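Side-chain contacts in MtVAO615 (Myceliophthora thermophila, PDB 6F72), which is probably an oxidoreductase that binds one bicovalently attached FAD, reacts rapidly with molecular oxygen once reduced, and has no identified substrate: residues E202-Y207 with A402-A407; R386-T389 with D393-F396. All blocks are in the same frame, centred on the assembly; numbering follows the deposited sequence.

Interaction 1 (E202-Y207 with A402-A407); sequences EGFEAY and APYGNA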
loop_
_atom_site.group_PDB
_atom_site.type_symbol
_atom_site.label_atom_id
_atom_site.label_comp_id
_atom_site.label_asym_id
_atom_site.label_seq_id
_atom_site.Cartn_x
_atom_site.Cartn_y
_atom_site.Cartn_z
ATOM N N GLU A 202 10.259 -6.488 3.159
ATOM C CA GLU A 202 9.836 -5.533 2.126
ATOM C C GLU A 202 9.906 -6.186 0.754
ATOM O O GLU A 202 10.572 -7.207 0.591
ATOM C CB GLU A 202 10.702 -4.261 2.184
ATOM C CG GLU A 202 10.524 -3.480 3.475
ATOM C CD GLU A 202 11.467 -2.311 3.591
ATOM O OE1 GLU A 202 11.149 -1.234 3.043
ATOM O OE2 GLU A 202 12.530 -2.471 4.230
ATOM N N GLY A 203 9.201 -5.619 -0.216
ATOM C CA GLY A 203 9.124 -6.169 -1.572
ATOM C C GLY A 203 10.443 -6.642 -2.147
ATOM O O GLY A 203 10.523 -7.777 -2.625
ATOM N N PHE A 204 11.475 -5.799 -2.047
ATOM C CA PHE A 204 12.832 -6.104 -2.552
ATOM C C PHE A 204 13.520 -7.290 -1.865
ATOM O O PHE A 204 14.281 -8.024 -2.503
ATOM C CB PHE A 204 13.733 -4.855 -2.554
ATOM C CG PHE A 204 14.163 -4.379 -1.177
ATOM C CD1 PHE A 204 13.375 -3.472 -0.447
ATOM C CD2 PHE A 204 15.380 -4.797 -0.628
ATOM C CE1 PHE A 204 13.784 -3.016 0.807
ATOM C CE2 PHE A 204 15.794 -4.344 0.627
ATOM C CZ PHE A 204 14.995 -3.457 1.348
ATOM N N GLU A 205 13.244 -7.453 -0.570
ATOM C CA GLU A 205 13.711 -8.592 0.206
ATOM C C GLU A 205 12.977 -9.871 -0.208
ATOM O O GLU A 205 13.618 -10.902 -0.462
ATOM C CB GLU A 205 13.584 -8.300 1.709
ATOM C CG GLU A 205 14.698 -7.385 2.230
ATOM C CD GLU A 205 14.330 -6.580 3.469
ATOM O OE1 GLU A 205 13.132 -6.488 3.820
ATOM O OE2 GLU A 205 15.256 -6.029 4.098
ATOM N N ALA A 206 11.647 -9.793 -0.303
ATOM C CA ALA A 206 10.833 -10.903 -0.808
ATOM C C ALA A 206 11.295 -11.371 -2.198
ATOM O O ALA A 206 11.404 -12.576 -2.433
ATOM C CB ALA A 206 9.355 -10.529 -0.819
ATOM N N TYR A 207 11.611 -10.427 -3.087
ATOM C CA TYR A 207 12.036 -10.739 -4.464
ATOM C C TYR A 207 13.423 -11.346 -4.546
ATOM O O TYR A 207 13.628 -12.283 -5.323
ATOM C CB TYR A 207 11.968 -9.511 -5.385
ATOM C CG TYR A 207 10.592 -8.894 -5.537
ATOM C CD1 TYR A 207 9.425 -9.641 -5.300
ATOM C CD2 TYR A 207 10.452 -7.564 -5.937
ATOM C CE1 TYR A 207 8.169 -9.074 -5.430
ATOM C CE2 TYR A 207 9.193 -6.988 -6.077
ATOM C CZ TYR A 207 8.061 -7.744 -5.823
ATOM O OH TYR A 207 6.813 -7.186 -5.962
ATOM N N ALA A 402 17.445 -1.503 -8.967
ATOM C CA ALA A 402 17.571 -2.438 -7.850
ATOM C C ALA A 402 18.547 -1.868 -6.810
ATOM O O ALA A 402 19.552 -1.261 -7.194
ATOM C CB ALA A 402 18.038 -3.798 -8.350
ATOM N N PRO A 403 18.270 -2.045 -5.509
ATOM C CA PRO A 403 17.131 -2.833 -5.016
ATOM C C PRO A 403 15.903 -2.018 -4.606
ATOM O O PRO A 403 14.794 -2.563 -4.573
ATOM C CB PRO A 403 17.713 -3.549 -3.795
ATOM C CG PRO A 403 18.770 -2.611 -3.283
ATOM C CD PRO A 403 19.312 -1.869 -4.474
ATOM N N TYR A 404 16.095 -0.733 -4.326
ATOM C CA TYR A 404 15.084 0.074 -3.633
ATOM C C TYR A 404 14.045 0.750 -4.526
ATOM O O TYR A 404 12.986 1.163 -4.037
ATOM C CB TYR A 404 15.750 1.114 -2.724
ATOM C CG TYR A 404 16.791 0.565 -1.767
ATOM C CD1 TYR A 404 16.515 -0.536 -0.934
ATOM C CD2 TYR A 404 18.052 1.175 -1.667
ATOM C CE1 TYR A 404 17.475 -1.026 -0.050
ATOM C CE2 TYR A 404 19.010 0.697 -0.791
ATOM C CZ TYR A 404 18.720 -0.399 0.016
ATOM O OH TYR A 404 19.689 -0.851 0.884
ATOM N N GLY A 405 14.342 0.846 -5.823
ATOM C CA GLY A 405 13.495 1.580 -6.770
ATOM C C GLY A 405 13.687 3.089 -6.630
ATOM O O GLY A 405 14.696 3.556 -6.086
ATOM N N ASN A 406 12.710 3.849 -7.110
ATOM C CA ASN A 406 12.767 5.307 -7.061
ATOM C C ASN A 406 11.349 5.885 -7.019
ATOM O O ASN A 406 11.050 6.893 -7.673
ATOM C CB ASN A 406 13.563 5.831 -8.269
ATOM C CG ASN A 406 13.811 7.318 -8.204
ATOM O OD1 ASN A 406 14.406 7.825 -7.246
ATOM N ND2 ASN A 406 13.354 8.036 -9.231
ATOM N N ALA A 407 10.485 5.252 -6.227
ATOM C CA ALA A 407 9.052 5.528 -6.274
ATOM C C ALA A 407 8.674 6.773 -5.474
ATOM O O ALA A 407 8.744 6.772 -4.233
ATOM C CB ALA A 407 8.252 4.313 -5.822
#
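Two first torsions set the rings of Phe-204 and Tyr-404 against each other. In Phe-204, chi1 of 71° places CG between the backbone N and the carbonyl carbon, which turns the ring toward Pro-403 and Tyr-404; in Tyr-404, chi1 of -52° sets CG anti to the carbonyl carbon, beside the backbone N, and brings the CD1-CE1 edge of the ring toward Phe-204. The result is a T-shaped stack. Tyr-404 presents that edge to the face of Phe-204, with ring planes at 90° and centroids 5.2 Å apart. Tyr-404 CD1 stands 3.9 Å above the middle of the Phe-204 ring, and the nearest atoms are Phe-204 CZ and Tyr-404 CE1 at 3.7 Å. Pro-403, which follows a cis peptide bond, packs beside both rings: its CB lies 4.1 Å from Phe-204 CD2, while its CG covers one face of the Tyr-404 ring. Its carbonyl oxygen approaches Phe-204 CB to 3.2 Å and is buried there without a hydrogen-bonding partner. Phe-204 belongs to helix 203-212 of the PCMH-type FAD-binding domain, which Glu-202 precedes as N-cap residue, and the 402-407 loop thus settles on the beginning of a helix in the flavin domain. With an alanine in place of Phe-204, the Tyr-404 edge would probably lose the face it meets and a gap would be likely to open beside Pro-403. Ile-89 of helix 89-92 touches both aromatic side chains, and farther along the loop Ala-407 reaches the FAD itself.

Interaction 2 (R386-T389 with D393-F396); sequences RVST and DHFF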
loop_
_atom_site.group_PDB
_atom_site.type_symbol
_atom_site.label_atom_id
_atom_site.label_comp_id
_atom_site.label_asym_id
_atom_site.label_seq_id
_atom_site.Cartn_x
_atom_site.Cartn_y
_atom_site.Cartn_z
ATOM N N ARG A 386 11.187 -6.960 -25.041
ATOM C CA ARG A 386 12.341 -7.724 -24.556
ATOM C C ARG A 386 11.873 -9.017 -23.902
ATOM O O ARG A 386 10.667 -9.229 -23.718
ATOM C CB ARG A 386 13.231 -6.892 -23.596
ATOM C CG ARG A 386 12.570 -6.449 -22.284
ATOM C CD ARG A 386 13.508 -5.687 -21.350
ATOM N NE ARG A 386 13.933 -4.419 -21.934
ATOM C CZ ARG A 386 15.134 -4.180 -22.453
ATOM N NH1 ARG A 386 16.078 -5.111 -22.451
ATOM N NH2 ARG A 386 15.390 -2.992 -22.973
ATOM N N VAL A 387 12.833 -9.887 -23.589
ATOM C CA VAL A 387 12.594 -11.094 -22.802
ATOM C C VAL A 387 13.652 -11.137 -21.684
ATOM O O VAL A 387 14.852 -11.140 -21.962
ATOM C CB VAL A 387 12.660 -12.385 -23.663
ATOM C CG1 VAL A 387 12.511 -13.631 -22.797
ATOM C CG2 VAL A 387 11.596 -12.392 -24.752
ATOM N N SER A 388 13.198 -11.159 -20.434
ATOM C CA SER A 388 14.085 -11.338 -19.279
ATOM C C SER A 388 14.195 -12.828 -18.922
ATOM O O SER A 388 13.242 -13.582 -19.112
ATOM C CB SER A 388 13.593 -10.518 -18.078
ATOM O OG SER A 388 13.294 -9.180 -18.458
ATOM N N THR A 389 15.366 -13.232 -18.425
ATOM C CA THR A 389 15.644 -14.619 -18.024
ATOM C C THR A 389 14.758 -15.062 -16.862
ATOM O O THR A 389 14.353 -16.225 -16.783
ATOM C CB THR A 389 17.121 -14.782 -17.621
ATOM O OG1 THR A 389 17.941 -14.125 -18.587
ATOM C CG2 THR A 389 17.527 -16.262 -17.547
ATOM N N ASP A 393 14.794 -9.796 -12.754
ATOM C CA ASP A 393 15.340 -8.988 -13.851
ATOM C C ASP A 393 14.314 -8.145 -14.559
ATOM O O ASP A 393 14.561 -6.963 -14.792
ATOM C CB ASP A 393 16.051 -9.863 -14.877
ATOM C CG ASP A 393 17.388 -10.355 -14.388
ATOM O OD1 ASP A 393 17.756 -10.081 -13.222
ATOM O OD2 ASP A 393 18.074 -11.025 -15.185
ATOM N N HIS A 394 13.176 -8.759 -14.903
ATOM C CA HIS A 394 12.052 -8.049 -15.529
ATOM C C HIS A 394 11.557 -6.906 -14.650
ATOM O O HIS A 394 11.421 -5.773 -15.129
ATOM C CB HIS A 394 10.904 -9.009 -15.851
ATOM C CG HIS A 394 9.625 -8.326 -16.220
ATOM N ND1 HIS A 394 9.350 -7.906 -17.504
ATOM C CD2 HIS A 394 8.539 -8.001 -15.476
ATOM C CE1 HIS A 394 8.151 -7.351 -17.534
ATOM N NE2 HIS A 394 7.640 -7.391 -16.317
ATOM N N PHE A 395 11.295 -7.219 -13.377
ATOM C CA PHE A 395 10.811 -6.245 -12.408
ATOM C C PHE A 395 11.699 -4.997 -12.351
ATOM O O PHE A 395 11.203 -3.874 -12.487
ATOM C CB PHE A 395 10.671 -6.864 -11.011
ATOM C CG PHE A 395 9.983 -5.963 -10.032
ATOM C CD1 PHE A 395 10.704 -5.011 -9.311
ATOM C CD2 PHE A 395 8.599 -6.029 -9.862
ATOM C CE1 PHE A 395 10.061 -4.146 -8.430
ATOM C CE2 PHE A 395 7.948 -5.181 -8.970
ATOM C CZ PHE A 395 8.682 -4.230 -8.260
ATOM N N PHE A 396 13.003 -5.202 -12.157
ATOM C CA PHE A 396 13.918 -4.075 -11.949
ATOM C C PHE A 396 14.403 -3.381 -13.226
ATOM O O PHE A 396 14.900 -2.249 -13.156
ATOM C CB PHE A 396 15.053 -4.429 -10.969
ATOM C CG PHE A 396 14.592 -4.531 -9.534
ATOM C CD1 PHE A 396 14.189 -3.388 -8.825
ATOM C CD2 PHE A 396 14.531 -5.763 -8.891
ATOM C CE1 PHE A 396 13.754 -3.481 -7.503
ATOM C CE2 PHE A 396 14.097 -5.859 -7.570
ATOM C CZ PHE A 396 13.710 -4.719 -6.874
HETATM O O HOH W 1 10.964 -8.644 -19.729
HETATM O O HOH W 2 17.278 -11.150 -17.865
#
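Ser-388 meets the first turn of the following helix through every atom of its short side chain, an example of how a strand can pack on a helix with water completing the polar part. Its CB lies 4.1 Å from Asp-393 CB and closer still to the backbone N of His-394, at 3.7 Å. Beyond it, Ser-388 OG lies 3.4 Å from His-394 CA, with no direct hydrogen bond between the two segments. The hydroxyl is instead served by a water, 2.7 Å from Ser-388 OG, which also bonds His-394 ND1 at 2.8 Å. That water lies in the plane of the imidazole, at its edge. With CG anti to the backbone N (chi1 168°), the His-394 ring leads away from the strand, and the water bridges Ser-388 OG and His-394 ND1. On the other side of the ring, NE2 bonds Thr-354 OG1; both imidazole nitrogens are therefore engaged, which should fix the ring's rotation. A second water accepts from Thr-389 N and donates to Asp-393 OD2, tying the residue just past the strand to the helix. Strand 382-388 is an outermost strand of the seven-stranded antiparallel sheet, paired with strand 302-310, and helix 391-399 turns back from it after a short connection, while Thr-354 reaches His-394 from strand 348-356 of the same sheet.

How the interactions relate
Along the chain, both segments of interaction 2 fall in the sequence between the two segments of interaction 1, and the centres of the two contacts lie 15 Å apart on the same side of the molecule. Helix 391-399 links them: one part of it packs against edge strand 382-388, and the chain leaving it forms the 402-407 loop. The two also touch directly, with Phe-395 against Tyr-207 of helix 203-212 and Phe-396 against Ala-402 and Pro-403. The helix thus lies between the seven-stranded antiparallel sheet and the PCMH-type FAD-binding domain; the two contacts together join them, and the loop that leaves the helix runs on to Ala-407, which touches the FAD.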